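Local coordinates for protein acyl-coenzyme A oxidase 3 (Yarrowia lipolytica, PDB 5YS9) that oxidises acyl-CoA substrates of different chain lengths to (2E)-enoyl-CoA with FAD as cofactor, passing electrons to oxygen to give hydrogen peroxide in peroxisomal fatty acid beta-oxidation, at residues A[243-248]-A[262-267]; A[512-517]-A[599-604]. All coordinates share one frame; numbering follows the deposited sequence.

Contact 1: residues A[243-248]-A[262-267]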
ATOM      1  N   PRO A 243      11.720  40.080  -7.728  1.00 32.69           N
ATOM      2  CA  PRO A 243      12.773  40.307  -6.759  1.00 32.09           C
ATOM      3  C   PRO A 243      12.492  39.721  -5.388  1.00 31.57           C
ATOM      4  O   PRO A 243      11.420  39.904  -4.839  1.00 28.29           O
ATOM      5  CB  PRO A 243      12.845  41.861  -6.659  1.00 34.75           C
ATOM      6  CG  PRO A 243      11.890  42.416  -7.705  1.00 33.75           C
ATOM      7  CD  PRO A 243      11.416  41.276  -8.556  1.00 31.07           C
ATOM      8  N   GLY A 244      13.468  39.042  -4.813  1.00 33.33           N
ATOM      9  CA  GLY A 244      13.286  38.473  -3.458  1.00 33.36           C
ATOM     10  C   GLY A 244      12.560  37.142  -3.399  1.00 32.31           C
ATOM     11  O   GLY A 244      12.393  36.606  -2.305  1.00 34.84           O
ATOM     12  N   ILE A 245      12.167  36.611  -4.564  1.00 31.08           N
ATOM     13  CA  ILE A 245      11.444  35.351  -4.693  1.00 33.66           C
ATOM     14  C   ILE A 245      12.435  34.296  -5.171  1.00 33.87           C
ATOM     15  O   ILE A 245      13.072  34.470  -6.203  1.00 30.89           O
ATOM     16  CB  ILE A 245      10.332  35.427  -5.758  1.00 35.88           C
ATOM     17  CG1 ILE A 245       9.307  36.531  -5.400  1.00 35.61           C
ATOM     18  CG2 ILE A 245       9.658  34.050  -5.957  1.00 36.05           C
ATOM     19  CD1 ILE A 245       8.371  36.171  -4.273  1.00 34.83           C
ATOM     20  N   ALA A 246      12.586  33.234  -4.392  1.00 30.18           N
ATOM     21  CA  ALA A 246      13.323  32.092  -4.816  1.00 29.64           C
ATOM     22  C   ALA A 246      12.333  30.937  -4.849  1.00 32.66           C
ATOM     23  O   ALA A 246      11.517  30.774  -3.942  1.00 33.30           O
ATOM     24  CB  ALA A 246      14.447  31.816  -3.848  1.00 29.50           C
ATOM     25  N   LEU A 247      12.411  30.131  -5.888  1.00 32.11           N
ATOM     26  CA  LEU A 247      11.648  28.908  -5.942  1.00 31.18           C
ATOM     27  C   LEU A 247      12.256  27.898  -6.929  1.00 31.23           C
ATOM     28  O   LEU A 247      13.144  28.241  -7.707  1.00 30.94           O
ATOM     29  CB  LEU A 247      10.212  29.240  -6.326  1.00 30.46           C
ATOM     30  CG  LEU A 247      10.000  29.871  -7.688  1.00 30.60           C
ATOM     31  CD1 LEU A 247      10.116  28.890  -8.842  1.00 29.77           C
ATOM     32  CD2 LEU A 247       8.604  30.486  -7.601  1.00 32.64           C
ATOM     33  N   GLY A 248      11.853  26.646  -6.781  1.00 31.20           N
ATOM     34  CA  GLY A 248      12.377  25.555  -7.566  1.00 30.79           C
ATOM     35  C   GLY A 248      11.486  24.340  -7.569  1.00 29.93           C
ATOM     36  O   GLY A 248      10.607  24.222  -6.753  1.00 32.57           O
ATOM     37  N   GLY A 262       6.556  22.954  -6.012  1.00 30.35           N
ATOM     38  CA  GLY A 262       7.758  23.672  -5.869  1.00 30.94           C
ATOM     39  C   GLY A 262       7.879  24.171  -4.461  1.00 32.21           C
ATOM     40  O   GLY A 262       6.880  24.218  -3.746  1.00 33.08           O
ATOM     41  N   TRP A 263       9.119  24.508  -4.092  1.00 29.27           N
ATOM     42  CA  TRP A 263       9.434  25.225  -2.864  1.00 30.21           C
ATOM     43  C   TRP A 263       9.532  26.696  -3.165  1.00 30.14           C
ATOM     44  O   TRP A 263       9.882  27.038  -4.263  1.00 32.54           O
ATOM     45  CB  TRP A 263      10.767  24.784  -2.259  1.00 31.23           C
ATOM     46  CG  TRP A 263      11.973  24.887  -3.132  1.00 31.10           C
ATOM     47  CD1 TRP A 263      12.443  23.906  -3.930  1.00 31.29           C
ATOM     48  CD2 TRP A 263      12.867  25.988  -3.286  1.00 33.86           C
ATOM     49  NE1 TRP A 263      13.556  24.312  -4.584  1.00 36.30           N
ATOM     50  CE2 TRP A 263      13.862  25.583  -4.206  1.00 35.94           C
ATOM     51  CE3 TRP A 263      12.944  27.266  -2.739  1.00 35.34           C
ATOM     52  CZ2 TRP A 263      14.923  26.404  -4.593  1.00 35.29           C
ATOM     53  CZ3 TRP A 263      14.014  28.106  -3.121  1.00 32.82           C
ATOM     54  CH2 TRP A 263      14.985  27.663  -4.028  1.00 35.97           C
ATOM     55  N   ILE A 264       9.215  27.546  -2.195  1.00 29.91           N
ATOM     56  CA  ILE A 264       9.374  28.988  -2.329  1.00 31.61           C
ATOM     57  C   ILE A 264      10.016  29.597  -1.068  1.00 31.56           C
ATOM     58  O   ILE A 264       9.632  29.288   0.052  1.00 35.08           O
ATOM     59  CB  ILE A 264       8.027  29.720  -2.562  1.00 34.91           C
ATOM     60  CG1 ILE A 264       7.087  28.914  -3.497  1.00 35.01           C
ATOM     61  CG2 ILE A 264       8.281  31.131  -3.114  1.00 34.38           C
ATOM     62  CD1 ILE A 264       5.693  29.520  -3.618  1.00 35.50           C
ATOM     63  N   GLN A 265      10.969  30.494  -1.283  1.00 31.45           N
ATOM     64  CA  GLN A 265      11.462  31.395  -0.275  1.00 30.41           C
ATOM     65  C   GLN A 265      11.196  32.837  -0.695  1.00 34.39           C
ATOM     66  O   GLN A 265      11.373  33.182  -1.874  1.00 36.10           O
ATOM     67  CB  GLN A 265      12.938  31.202  -0.112  1.00 31.13           C
ATOM     68  CG  GLN A 265      13.328  29.750   0.168  1.00 30.81           C
ATOM     69  CD  GLN A 265      14.771  29.616   0.433  1.00 27.47           C
ATOM     70  OE1 GLN A 265      15.526  30.422  -0.024  1.00 29.56           O
ATOM     71  NE2 GLN A 265      15.161  28.637   1.208  1.00 32.00           N
ATOM     72  N   PHE A 266      10.769  33.650   0.291  1.00 34.11           N
ATOM     73  CA  PHE A 266      10.585  35.103   0.174  1.00 31.31           C
ATOM     74  C   PHE A 266      11.624  35.811   1.017  1.00 29.53           C
ATOM     75  O   PHE A 266      11.764  35.517   2.187  1.00 31.18           O
ATOM     76  CB  PHE A 266       9.230  35.510   0.736  1.00 30.13           C
ATOM     77  CG  PHE A 266       8.088  34.746   0.173  1.00 29.25           C
ATOM     78  CD1 PHE A 266       7.695  33.523   0.749  1.00 30.48           C
ATOM     79  CD2 PHE A 266       7.364  35.248  -0.883  1.00 27.54           C
ATOM     80  CE1 PHE A 266       6.637  32.803   0.227  1.00 29.30           C
ATOM     81  CE2 PHE A 266       6.284  34.530  -1.404  1.00 28.09           C
ATOM     82  CZ  PHE A 266       5.943  33.302  -0.864  1.00 28.06           C
ATOM     83  N   THR A 267      12.319  36.755   0.443  1.00 31.27           N
ATOM     84  CA  THR A 267      13.304  37.541   1.176  1.00 35.92           C
ATOM     85  C   THR A 267      12.949  39.006   0.981  1.00 37.20           C
ATOM     86  O   THR A 267      13.063  39.556  -0.133  1.00 36.76           O
ATOM     87  CB  THR A 267      14.729  37.248   0.683  1.00 40.28           C
ATOM     88  OG1 THR A 267      14.938  35.821   0.649  1.00 41.47           O
ATOM     89  CG2 THR A 267      15.771  37.922   1.600  1.00 40.21           C
TER
HETATM   90  O   HOH W   1      14.299  34.851  -1.608  1.00 42.26           O
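Trp263 lays one face of its indole along the backbone of the partner strand. The CA of Leu247 stands over the six-membered ring, 3.8 Å from its centroid, and the CA of Gly248 sits over the five-membered ring in a second CH-pi contact. What places the ring there is chi1 of Trp263 (56°), which sets CG between the backbone N and the carbonyl carbon. Gly248 suits this face, since a side chain on it would run into NE1 of Trp263. The indole also borders Ala246, whose CB lies 3.8 Å from CZ3 of Trp263. On the other side of the sheet Phe266 and Ile245 run side by side, CD1 of Ile245 lying 3.7 Å from CD2 of Phe266, and CG2 of Ile264 lies above one face of the phenyl ring, toward its rim.

Between these two layers of side chains runs an antiparallel pairing. Ala246 and Gln265 form a hydrogen-bonded pair, with Ala246 N to Gln265 O at 2.8 Å and almost straight (177°). Gly248 and Trp263 form the next such pair, and Gly244 O receives Thr267 N (2.8 Å) as well as a water that bridges to Thr267 OG1.

In the middle-domain sheet, strand 262-272 also pairs with strands 186-190 and 198-201. Val231 of strand 222-232 packs on Ile245 and Phe266, while Phe660 of the second subunit meets the Trp263 ring edge-to-face.

Contact 2: residues A[512-517]-A[599-604]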
ATOM      1  N   GLU A 512     -28.205  -1.182  15.776  1.00 42.43           N
ATOM      2  CA  GLU A 512     -28.165  -1.037  17.220  1.00 47.43           C
ATOM      3  C   GLU A 512     -26.813  -1.532  17.752  1.00 42.61           C
ATOM      4  O   GLU A 512     -26.209  -0.916  18.629  1.00 38.79           O
ATOM      5  CB  GLU A 512     -29.339  -1.788  17.855  1.00 50.89           C
ATOM      6  CG  GLU A 512     -29.596  -1.462  19.320  1.00 56.51           C
ATOM      7  CD  GLU A 512     -30.360  -2.579  20.004  1.00 58.72           C
ATOM      8  OE1 GLU A 512     -29.776  -3.373  20.764  1.00 63.49           O
ATOM      9  OE2 GLU A 512     -31.561  -2.708  19.740  1.00 58.09           O
ATOM     10  N   ALA A 513     -26.333  -2.620  17.178  1.00 42.40           N
ATOM     11  CA  ALA A 513     -25.063  -3.196  17.603  1.00 46.29           C
ATOM     12  C   ALA A 513     -23.845  -2.257  17.356  1.00 42.94           C
ATOM     13  O   ALA A 513     -22.930  -2.232  18.157  1.00 38.14           O
ATOM     14  CB  ALA A 513     -24.861  -4.546  16.920  1.00 47.24           C
ATOM     15  N   TRP A 514     -23.856  -1.498  16.255  1.00 39.59           N
ATOM     16  CA  TRP A 514     -22.833  -0.454  16.005  1.00 38.34           C
ATOM     17  C   TRP A 514     -23.005   0.784  16.904  1.00 37.89           C
ATOM     18  O   TRP A 514     -22.007   1.435  17.285  1.00 35.38           O
ATOM     19  CB  TRP A 514     -22.764  -0.067  14.501  1.00 37.67           C
ATOM     20  CG  TRP A 514     -22.002  -1.076  13.767  1.00 38.99           C
ATOM     21  CD1 TRP A 514     -22.493  -2.051  12.947  1.00 38.92           C
ATOM     22  CD2 TRP A 514     -20.589  -1.294  13.861  1.00 38.66           C
ATOM     23  NE1 TRP A 514     -21.456  -2.863  12.517  1.00 39.63           N
ATOM     24  CE2 TRP A 514     -20.282  -2.420  13.060  1.00 37.29           C
ATOM     25  CE3 TRP A 514     -19.546  -0.648  14.557  1.00 38.04           C
ATOM     26  CZ2 TRP A 514     -18.967  -2.907  12.913  1.00 37.63           C
ATOM     27  CZ3 TRP A 514     -18.242  -1.113  14.400  1.00 35.74           C
ATOM     28  CH2 TRP A 514     -17.964  -2.252  13.591  1.00 36.55           C
ATOM     29  N   GLU A 515     -24.257   1.118  17.223  1.00 35.43           N
ATOM     30  CA  GLU A 515     -24.541   2.156  18.217  1.00 36.60           C
ATOM     31  C   GLU A 515     -24.043   1.728  19.581  1.00 36.63           C
ATOM     32  O   GLU A 515     -23.446   2.547  20.308  1.00 39.17           O
ATOM     33  CB  GLU A 515     -26.036   2.543  18.232  1.00 37.06           C
ATOM     34  CG  GLU A 515     -26.504   3.219  16.937  1.00 36.46           C
ATOM     35  CD  GLU A 515     -27.968   3.668  16.966  1.00 42.39           C
ATOM     36  OE1 GLU A 515     -28.723   3.293  17.899  1.00 49.69           O
ATOM     37  OE2 GLU A 515     -28.384   4.420  16.055  1.00 42.60           O
ATOM     38  N   LYS A 516     -24.206   0.449  19.924  1.00 37.65           N
ATOM     39  CA  LYS A 516     -23.723   0.019  21.208  1.00 41.35           C
ATOM     40  C   LYS A 516     -22.209   0.177  21.358  1.00 39.24           C
ATOM     41  O   LYS A 516     -21.740   0.736  22.313  1.00 38.40           O
ATOM     42  CB  LYS A 516     -24.088  -1.435  21.535  1.00 47.10           C
ATOM     43  CG  LYS A 516     -24.089  -1.634  23.058  1.00 46.99           C
ATOM     44  CD  LYS A 516     -23.795  -3.034  23.518  1.00 46.97           C
ATOM     45  CE  LYS A 516     -23.646  -3.109  25.033  1.00 47.81           C
ATOM     46  NZ  LYS A 516     -24.937  -3.190  25.763  1.00 46.43           N
ATOM     47  N   VAL A 517     -21.450  -0.382  20.438  1.00 40.88           N
ATOM     48  CA  VAL A 517     -19.999  -0.401  20.587  1.00 40.14           C
ATOM     49  C   VAL A 517     -19.384   1.025  20.465  1.00 39.72           C
ATOM     50  O   VAL A 517     -18.424   1.316  21.152  1.00 39.64           O
ATOM     51  CB  VAL A 517     -19.326  -1.445  19.639  1.00 41.33           C
ATOM     52  CG1 VAL A 517     -19.869  -2.845  19.941  1.00 40.89           C
ATOM     53  CG2 VAL A 517     -19.523  -1.094  18.161  1.00 40.38           C
ATOM     54  N   GLY A 599     -14.049  -8.362  18.654  1.00 46.59           N
ATOM     55  CA  GLY A 599     -13.708  -8.061  20.023  1.00 47.79           C
ATOM     56  C   GLY A 599     -14.533  -6.946  20.614  1.00 49.41           C
ATOM     57  O   GLY A 599     -14.855  -6.970  21.782  1.00 49.98           O
ATOM     58  N   LEU A 600     -14.861  -5.954  19.810  1.00 47.98           N
ATOM     59  CA  LEU A 600     -15.634  -4.840  20.287  1.00 45.71           C
ATOM     60  C   LEU A 600     -16.968  -5.335  20.787  1.00 45.79           C
ATOM     61  O   LEU A 600     -17.432  -4.933  21.834  1.00 46.00           O
ATOM     62  CB  LEU A 600     -15.905  -3.915  19.114  1.00 48.34           C
ATOM     63  CG  LEU A 600     -15.122  -2.628  18.909  1.00 49.43           C
ATOM     64  CD1 LEU A 600     -13.701  -2.718  19.409  1.00 44.38           C
ATOM     65  CD2 LEU A 600     -15.163  -2.232  17.449  1.00 50.85           C
ATOM     66  N   PHE A 601     -17.583  -6.205  20.009  1.00 47.06           N
ATOM     67  CA  PHE A 601     -18.871  -6.807  20.330  1.00 49.28           C
ATOM     68  C   PHE A 601     -18.888  -7.766  21.511  1.00 49.87           C
ATOM     69  O   PHE A 601     -19.845  -7.813  22.256  1.00 47.06           O
ATOM     70  CB  PHE A 601     -19.502  -7.379  19.075  1.00 49.35           C
ATOM     71  CG  PHE A 601     -19.591  -6.381  17.973  1.00 45.92           C
ATOM     72  CD1 PHE A 601     -18.520  -6.160  17.141  1.00 46.44           C
ATOM     73  CD2 PHE A 601     -20.720  -5.626  17.811  1.00 42.31           C
ATOM     74  CE1 PHE A 601     -18.589  -5.227  16.138  1.00 46.40           C
ATOM     75  CE2 PHE A 601     -20.797  -4.687  16.811  1.00 46.58           C
ATOM     76  CZ  PHE A 601     -19.731  -4.487  15.977  1.00 46.42           C
ATOM     77  N   LEU A 602     -17.825  -8.541  21.649  1.00 52.56           N
ATOM     78  CA  LEU A 602     -17.629  -9.395  22.818  1.00 54.30           C
ATOM     79  C   LEU A 602     -17.466  -8.569  24.104  1.00 54.69           C
ATOM     80  O   LEU A 602     -18.132  -8.793  25.102  1.00 55.48           O
ATOM     81  CB  LEU A 602     -16.416 -10.322  22.619  1.00 57.22           C
ATOM     82  CG  LEU A 602     -16.674 -11.821  22.298  1.00 63.10           C
ATOM     83  CD1 LEU A 602     -18.017 -12.112  21.633  1.00 57.59           C
ATOM     84  CD2 LEU A 602     -15.509 -12.435  21.496  1.00 59.75           C
ATOM     85  N   ARG A 603     -16.580  -7.600  24.059  1.00 56.96           N
ATOM     86  CA  ARG A 603     -16.268  -6.799  25.216  1.00 57.63           C
ATOM     87  C   ARG A 603     -17.461  -6.000  25.768  1.00 58.07           C
ATOM     88  O   ARG A 603     -17.567  -5.862  26.977  1.00 55.77           O
ATOM     89  CB  ARG A 603     -15.117  -5.874  24.859  1.00 61.18           C
ATOM     90  CG  ARG A 603     -14.540  -5.091  26.005  1.00 66.11           C
ATOM     91  CD  ARG A 603     -15.065  -3.666  26.056  1.00 67.65           C
ATOM     92  NE  ARG A 603     -13.989  -2.787  26.502  1.00 64.77           N
ATOM     93  CZ  ARG A 603     -13.678  -2.518  27.766  1.00 62.18           C
ATOM     94  NH1 ARG A 603     -12.673  -1.686  28.010  1.00 73.18           N
ATOM     95  NH2 ARG A 603     -14.364  -3.029  28.783  1.00 61.30           N
ATOM     96  N   GLU A 604     -18.336  -5.475  24.902  1.00 55.67           N
ATOM     97  CA  GLU A 604     -19.540  -4.770  25.365  1.00 57.39           C
ATOM     98  C   GLU A 604     -20.652  -5.720  25.756  1.00 54.81           C
ATOM     99  O   GLU A 604     -21.622  -5.299  26.352  1.00 60.06           O
ATOM    100  CB  GLU A 604     -20.084  -3.794  24.308  1.00 58.24           C
ATOM    101  CG  GLU A 604     -19.134  -2.687  23.911  1.00 57.76           C
ATOM    102  CD  GLU A 604     -18.811  -1.736  25.041  1.00 58.06           C
ATOM    103  OE1 GLU A 604     -19.713  -1.040  25.542  1.00 60.91           O
ATOM    104  OE2 GLU A 604     -17.637  -1.679  25.427  1.00 62.79           O
TER
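The aromatic interaction between Trp514 and Phe601 is a T-shaped one: the edge of the phenyl ring is directed at the face of the indole, the planes at 88° and the centroids 4.9 Å apart. Phe601 CZ leads, 3.5 Å from Trp514 CZ2. With chi1 at -53°, CG of Phe601 lies beside its own backbone N, and the ring reaches across to the other helix.

CH-pi and aliphatic packing come next. Val517 CG1 sits over a face of the Phe601 ring, 3.9 Å from its centroid, and also reaches CB of Leu600 (4.2 Å) and CG of Glu604. Ala513 adds its CB at 4.1 Å from Phe601 CE2. The phenyl is thus met at its edge by the indole and on one face by the valine. An alanine in place of Trp514 would probably leave the edge of Phe601 without its aromatic mate and open a gap between the helices.

Of the charged residues, Lys516 runs its aliphatic part against Glu604, its CE 3.7 Å from Glu604 CB and 3.3 Å from the backbone O of Glu604. The ends of the two chains turn elsewhere: Lys516 NZ donates to the carbonyls of Ala497 and Leu494, and the Glu604 carboxylate appears to pair with Arg524, though the place of its OE2 is less certain.

No hydrogen bond joins the two segments, whose short axes cross at 74° and come within 9.9 Å. Cohesion at this crossing in the C-terminal helical region therefore rests mainly on ring, methyl and methylene contacts, while the lysine ammonium is held by backbone carbonyls outside the crossing.

Contact 1 and contact 2 illustrate two ways of joining segments within one chain: backbone hydrogen bonds pair the strands of the first, whereas the helices of the second meet mainly through side chains, without a hydrogen bond between them. They follow one another in sequence and lie on opposite sides of the chain's centre, with their own centres 53 Å apart and nearest atoms about 40 Å apart. Contact 1 lies near a bound FAD, Gly262 being about 9 Å from it, which is proximity and not contact. Both reach the second subunit. Beside contact 1, Asn664 of that subunit packs on Trp263; beside contact 2, Arg603 forms a salt bridge with Asp613 of the second subunit.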